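Local coordinates for protein predicted protease of the collagenase family (Methanopyrus kandleri, PDB 5D88) that is probably a peptidase of the U32 family, built on a TIM barrel and carrying a bound zinc ion, at residues E155-N169 against V182-R196. Numbering follows the deposited sequence.
Sequences ERLGADVITVDPALN and VSVELRTAVGAITFR. With ACT (acetate ion), chain C.
Asp165 grips the 194-196 turn with both carboxylate oxygens. OD1 takes the backbone N of Phe195 at 2.8 Å through its syn lone pair, nearly straight at 171°. OD2 accepts the Thr194 OG1 proton at 2.7 Å, also on its syn side. Ala167 N reaches the same OD2 from above the carboxylate plane, closing an Asx turn. Its chi1 of -179° sets CG of Asp165 opposite the backbone N and carries the carboxylate across to residues 194-195. Were Asp165 an alanine, Phe195 N, Thr194 OG1 and Ala167 N would probably lose this acceptor, and the 194-196 turn would be less firmly tied to the 165-167 turn. Thr194 OG1 in turn accepts from Arg196 N, an ST turn. Ala167 CB lies over one face of the Arg196 guanidinium. Further back, Asn169 ND2 donates to Ala189 O at 2.9 Å, while its OD1 takes a weak bond from Thr188 OG1. A water joins that OD1 to Val164 O and Ala189 N. Strands 161-163 and 185-190 run parallel, with Ile162 N bonded to Glu185 O and Arg187 N to Ile162 O. The extended Glu155 (chi1 176°) brings OE2 to Ser183 N at 2.7 Å. Val184 CG2 packs on Ile162 CD1 at 3.8 Å. Thr163 OG1, bonded to Val139 O, touches Arg187 CD; the guanidinium of Arg187 goes on to Gln81 and Glu244. Helix 172-181 connects the two strands in sequence, making a beta-alpha-beta unit of the TIM barrel.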
loop_
_atom_site.group_PDB
_atom_site.type_symbol
_atom_site.label_atom_id
_atom_site.label_comp_id
_atom_site.label_asym_id
_atom_site.label_seq_id
_atom_site.Cartn_x
_atom_site.Cartn_y
_atom_site.Cartn_z
ATOM N N GLU A 155 -8.305 6.559 -14.827
ATOM C CA GLU A 155 -9.064 6.682 -16.069
ATOM C C GLU A 155 -8.136 6.630 -17.276
ATOM O O GLU A 155 -8.403 5.922 -18.258
ATOM C CB GLU A 155 -9.867 7.986 -16.064
ATOM C CG GLU A 155 -10.623 8.234 -17.369
ATOM C CD GLU A 155 -11.452 9.516 -17.344
ATOM O OE1 GLU A 155 -10.865 10.613 -17.210
ATOM O OE2 GLU A 155 -12.693 9.417 -17.442
ATOM N N ARG A 156 -7.030 7.375 -17.210
ATOM C CA ARG A 156 -6.081 7.422 -18.313
ATOM C C ARG A 156 -5.487 6.046 -18.591
ATOM O O ARG A 156 -5.244 5.698 -19.754
ATOM C CB ARG A 156 -4.987 8.442 -18.005
ATOM C CG ARG A 156 -4.058 8.710 -19.192
ATOM C CD ARG A 156 -2.985 9.767 -18.898
ATOM N NE ARG A 156 -2.334 9.564 -17.611
ATOM C CZ ARG A 156 -1.370 8.677 -17.389
ATOM N NH1 ARG A 156 -0.923 7.896 -18.369
ATOM N NH2 ARG A 156 -0.850 8.567 -16.174
ATOM N N LEU A 157 -5.296 5.236 -17.551
ATOM C CA LEU A 157 -4.784 3.887 -17.734
ATOM C C LEU A 157 -5.818 2.944 -18.318
ATOM O O LEU A 157 -5.440 1.870 -18.808
ATOM C CB LEU A 157 -4.286 3.314 -16.412
ATOM C CG LEU A 157 -3.033 3.942 -15.815
ATOM C CD1 LEU A 157 -2.881 3.377 -14.409
ATOM C CD2 LEU A 157 -1.774 3.671 -16.649
ATOM N N GLY A 158 -7.102 3.310 -18.272
ATOM C CA GLY A 158 -8.134 2.531 -18.931
ATOM C C GLY A 158 -9.297 2.078 -18.064
ATOM O O GLY A 158 -10.092 1.237 -18.491
ATOM N N ALA A 159 -9.436 2.613 -16.862
ATOM C CA ALA A 159 -10.568 2.216 -16.042
ATOM C C ALA A 159 -11.879 2.621 -16.699
ATOM O O ALA A 159 -11.992 3.704 -17.277
ATOM C CB ALA A 159 -10.474 2.838 -14.647
ATOM N N ASP A 160 -12.874 1.733 -16.602
ATOM C CA ASP A 160 -14.257 2.031 -16.984
ATOM C C ASP A 160 -15.096 2.504 -15.806
ATOM O O ASP A 160 -16.039 3.293 -15.984
ATOM C CB ASP A 160 -14.917 0.781 -17.570
ATOM C CG ASP A 160 -14.246 0.308 -18.857
ATOM O OD1 ASP A 160 -14.046 1.150 -19.759
ATOM O OD2 ASP A 160 -13.939 -0.901 -18.969
ATOM N N VAL A 161 -14.770 2.011 -14.619
ATOM C CA VAL A 161 -15.487 2.265 -13.372
ATOM C C VAL A 161 -14.436 2.444 -12.294
ATOM O O VAL A 161 -13.468 1.676 -12.245
ATOM C CB VAL A 161 -16.407 1.083 -12.996
ATOM C CG1 VAL A 161 -17.144 1.339 -11.702
ATOM C CG2 VAL A 161 -17.350 0.758 -14.112
ATOM N N ILE A 162 -14.618 3.434 -11.425
ATOM C CA ILE A 162 -13.728 3.638 -10.292
ATOM C C ILE A 162 -14.545 3.548 -9.016
ATOM O O ILE A 162 -15.542 4.259 -8.860
ATOM C CB ILE A 162 -12.981 4.972 -10.379
ATOM C CG1 ILE A 162 -12.014 4.933 -11.571
ATOM C CG2 ILE A 162 -12.197 5.208 -9.095
ATOM C CD1 ILE A 162 -11.277 6.226 -11.837
ATOM N N THR A 163 -14.135 2.658 -8.125
ATOM C CA THR A 163 -14.700 2.569 -6.785
ATOM C C THR A 163 -13.921 3.539 -5.904
ATOM O O THR A 163 -12.692 3.438 -5.803
ATOM C CB THR A 163 -14.594 1.145 -6.228
ATOM O OG1 THR A 163 -15.024 0.191 -7.198
ATOM C CG2 THR A 163 -15.463 0.992 -5.019
ATOM N N VAL A 164 -14.612 4.511 -5.318
ATOM C CA VAL A 164 -13.911 5.463 -4.466
ATOM C C VAL A 164 -13.515 4.791 -3.154
ATOM O O VAL A 164 -14.113 3.801 -2.707
ATOM C CB VAL A 164 -14.759 6.714 -4.192
ATOM C CG1 VAL A 164 -15.131 7.424 -5.487
ATOM C CG2 VAL A 164 -16.003 6.352 -3.360
ATOM N N ASP A 165 -12.496 5.353 -2.514
ATOM C CA ASP A 165 -12.214 4.934 -1.157
ATOM C C ASP A 165 -13.464 5.148 -0.301
ATOM O O ASP A 165 -14.133 6.187 -0.421
ATOM C CB ASP A 165 -11.035 5.696 -0.558
ATOM C CG ASP A 165 -10.735 5.239 0.862
ATOM O OD1 ASP A 165 -10.031 4.225 1.026
ATOM O OD2 ASP A 165 -11.240 5.854 1.813
ATOM N N PRO A 166 -13.814 4.191 0.558
ATOM C CA PRO A 166 -15.076 4.295 1.312
ATOM C C PRO A 166 -15.196 5.540 2.182
ATOM O O PRO A 166 -16.323 5.915 2.564
ATOM C CB PRO A 166 -15.073 3.015 2.160
ATOM C CG PRO A 166 -14.295 2.080 1.403
ATOM C CD PRO A 166 -13.218 2.853 0.691
ATOM N N ALA A 167 -14.087 6.205 2.511
ATOM C CA ALA A 167 -14.191 7.446 3.271
ATOM C C ALA A 167 -14.993 8.503 2.528
ATOM O O ALA A 167 -15.513 9.422 3.167
ATOM C CB ALA A 167 -12.803 7.992 3.619
ATOM N N LEU A 168 -15.142 8.377 1.212
ATOM C CA LEU A 168 -15.880 9.350 0.409
ATOM C C LEU A 168 -17.349 8.997 0.219
ATOM O O LEU A 168 -18.058 9.720 -0.491
ATOM C CB LEU A 168 -15.225 9.487 -0.962
ATOM C CG LEU A 168 -14.017 10.418 -1.031
ATOM C CD1 LEU A 168 -12.896 9.914 -0.156
ATOM C CD2 LEU A 168 -13.537 10.550 -2.461
ATOM N N ASN A 169 -17.825 7.923 0.848
ATOM C CA ASN A 169 -19.133 7.374 0.523
ATOM C C ASN A 169 -20.274 8.331 0.831
ATOM O O ASN A 169 -21.357 8.169 0.263
ATOM C CB ASN A 169 -19.360 6.081 1.290
ATOM C CG ASN A 169 -18.694 4.905 0.649
ATOM O OD1 ASN A 169 -18.022 5.044 -0.376
ATOM N ND2 ASN A 169 -18.880 3.721 1.238
ATOM N N VAL A 182 -13.291 13.388 -14.184
ATOM C CA VAL A 182 -13.280 12.156 -14.955
ATOM C C VAL A 182 -14.667 11.876 -15.504
ATOM O O VAL A 182 -15.673 12.423 -15.051
ATOM C CB VAL A 182 -12.793 10.951 -14.126
ATOM C CG1 VAL A 182 -11.365 11.161 -13.675
ATOM C CG2 VAL A 182 -13.698 10.722 -12.935
ATOM N N SER A 183 -14.703 11.004 -16.502
ATOM C CA SER A 183 -15.937 10.635 -17.172
ATOM C C SER A 183 -16.361 9.203 -16.883
ATOM O O SER A 183 -17.403 8.770 -17.379
ATOM C CB SER A 183 -15.777 10.841 -18.677
ATOM O OG SER A 183 -15.709 12.225 -18.958
ATOM N N VAL A 184 -15.593 8.463 -16.086
ATOM C CA VAL A 184 -15.905 7.077 -15.757
ATOM C C VAL A 184 -17.136 6.998 -14.872
ATOM O O VAL A 184 -17.574 7.997 -14.288
ATOM C CB VAL A 184 -14.736 6.381 -15.040
ATOM C CG1 VAL A 184 -13.531 6.276 -15.928
ATOM C CG2 VAL A 184 -14.395 7.126 -13.725
ATOM N N GLU A 185 -17.691 5.798 -14.762
ATOM C CA GLU A 185 -18.704 5.533 -13.763
ATOM C C GLU A 185 -18.053 5.487 -12.390
ATOM O O GLU A 185 -16.916 5.036 -12.235
ATOM C CB GLU A 185 -19.392 4.197 -14.052
ATOM C CG GLU A 185 -20.007 4.099 -15.430
ATOM C CD GLU A 185 -21.125 5.071 -15.617
ATOM O OE1 GLU A 185 -22.144 4.900 -14.934
ATOM O OE2 GLU A 185 -20.989 6.004 -16.444
ATOM N N LEU A 186 -18.781 5.945 -11.380
ATOM C CA LEU A 186 -18.289 5.870 -10.012
ATOM C C LEU A 186 -19.102 4.873 -9.201
ATOM O O LEU A 186 -20.341 4.900 -9.208
ATOM C CB LEU A 186 -18.317 7.232 -9.336
ATOM C CG LEU A 186 -17.447 8.274 -10.012
ATOM C CD1 LEU A 186 -17.602 9.544 -9.230
ATOM C CD2 LEU A 186 -15.979 7.863 -10.076
ATOM N N ARG A 187 -18.387 4.023 -8.478
ATOM C CA ARG A 187 -18.953 2.994 -7.626
ATOM C C ARG A 187 -18.605 3.289 -6.177
ATOM O O ARG A 187 -17.528 3.818 -5.875
ATOM C CB ARG A 187 -18.397 1.629 -8.023
ATOM C CG ARG A 187 -18.858 0.444 -7.191
ATOM C CD ARG A 187 -18.189 -0.861 -7.659
ATOM N NE ARG A 187 -18.814 -1.419 -8.847
ATOM C CZ ARG A 187 -18.615 -2.651 -9.299
ATOM N NH1 ARG A 187 -17.803 -3.489 -8.661
ATOM N NH2 ARG A 187 -19.232 -3.052 -10.398
ATOM N N THR A 188 -19.522 2.917 -5.284
ATOM C CA THR A 188 -19.300 2.963 -3.848
ATOM C C THR A 188 -19.401 1.559 -3.278
ATOM O O THR A 188 -20.283 0.784 -3.664
ATOM C CB THR A 188 -20.322 3.878 -3.159
ATOM O OG1 THR A 188 -20.135 3.818 -1.749
ATOM C CG2 THR A 188 -21.750 3.468 -3.487
ATOM N N ALA A 189 -18.477 1.232 -2.384
ATOM C CA ALA A 189 -18.458 -0.052 -1.693
ATOM C C ALA A 189 -19.003 0.133 -0.293
ATOM O O ALA A 189 -18.506 0.980 0.448
ATOM C CB ALA A 189 -17.039 -0.610 -1.614
ATOM N N VAL A 190 -20.008 -0.668 0.066
ATOM C CA VAL A 190 -20.669 -0.594 1.371
ATOM C C VAL A 190 -20.245 -1.781 2.223
ATOM O O VAL A 190 -20.412 -2.936 1.818
ATOM C CB VAL A 190 -22.195 -0.576 1.216
ATOM C CG1 VAL A 190 -22.872 -0.464 2.580
ATOM C CG2 VAL A 190 -22.602 0.555 0.263
ATOM N N GLY A 191 -19.757 -1.495 3.423
ATOM C CA GLY A 191 -19.216 -2.518 4.279
ATOM C C GLY A 191 -17.746 -2.724 4.070
ATOM O O GLY A 191 -17.218 -3.785 4.423
ATOM N N ALA A 192 -17.079 -1.743 3.481
ATOM C CA ALA A 192 -15.674 -1.823 3.131
ATOM C C ALA A 192 -14.853 -0.957 4.071
ATOM O O ALA A 192 -15.353 -0.007 4.676
ATOM C CB ALA A 192 -15.459 -1.378 1.689
ATOM N N ILE A 193 -13.579 -1.276 4.155
ATOM C CA ILE A 193 -12.638 -0.565 5.014
ATOM C C ILE A 193 -12.030 0.590 4.232
ATOM O O ILE A 193 -11.715 0.456 3.051
ATOM C CB ILE A 193 -11.558 -1.530 5.524
ATOM C CG1 ILE A 193 -12.197 -2.628 6.373
ATOM C CG2 ILE A 193 -10.505 -0.807 6.357
ATOM C CD1 ILE A 193 -11.361 -3.838 6.400
ATOM N N THR A 194 -11.916 1.748 4.883
ATOM C CA THR A 194 -11.255 2.901 4.289
ATOM C C THR A 194 -9.750 2.835 4.495
ATOM O O THR A 194 -9.256 2.338 5.511
ATOM C CB THR A 194 -11.780 4.216 4.872
ATOM O OG1 THR A 194 -10.947 5.287 4.428
ATOM C CG2 THR A 194 -11.788 4.220 6.374
ATOM N N PHE A 195 -9.015 3.336 3.500
ATOM C CA PHE A 195 -7.578 3.453 3.616
ATOM C C PHE A 195 -7.160 4.386 4.745
ATOM O O PHE A 195 -5.987 4.368 5.137
ATOM C CB PHE A 195 -7.010 3.929 2.267
ATOM C CG PHE A 195 -5.593 3.589 2.071
ATOM C CD1 PHE A 195 -5.236 2.353 1.552
ATOM C CD2 PHE A 195 -4.603 4.501 2.389
ATOM C CE1 PHE A 195 -3.921 2.025 1.337
ATOM C CE2 PHE A 195 -3.265 4.173 2.204
ATOM C CZ PHE A 195 -2.927 2.924 1.674
ATOM N N ARG A 196 -8.098 5.179 5.298
ATOM C CA ARG A 196 -7.824 5.947 6.503
ATOM C C ARG A 196 -7.563 5.060 7.711
ATOM O O ARG A 196 -7.014 5.545 8.707
ATOM C CB ARG A 196 -8.991 6.889 6.788
ATOM C CG ARG A 196 -9.051 8.024 5.784
ATOM C CD ARG A 196 -10.120 9.004 6.071
ATOM N NE ARG A 196 -10.144 9.993 4.993
ATOM C CZ ARG A 196 -11.016 10.995 4.891
ATOM N NH1 ARG A 196 -11.972 11.166 5.802
ATOM N NH2 ARG A 196 -10.935 11.828 3.857
HETATM C C ACT C . -12.155 -4.504 2.847
HETATM O O ACT C . -12.370 -3.297 2.578
HETATM O OXT ACT C . -11.021 -4.944 2.551
HETATM C CH3 ACT C . -13.192 -5.361 3.519
HETATM O O HOH W 1 -15.713 -2.461 -6.678
HETATM O O HOH W 2 -16.597 3.107 -1.630
#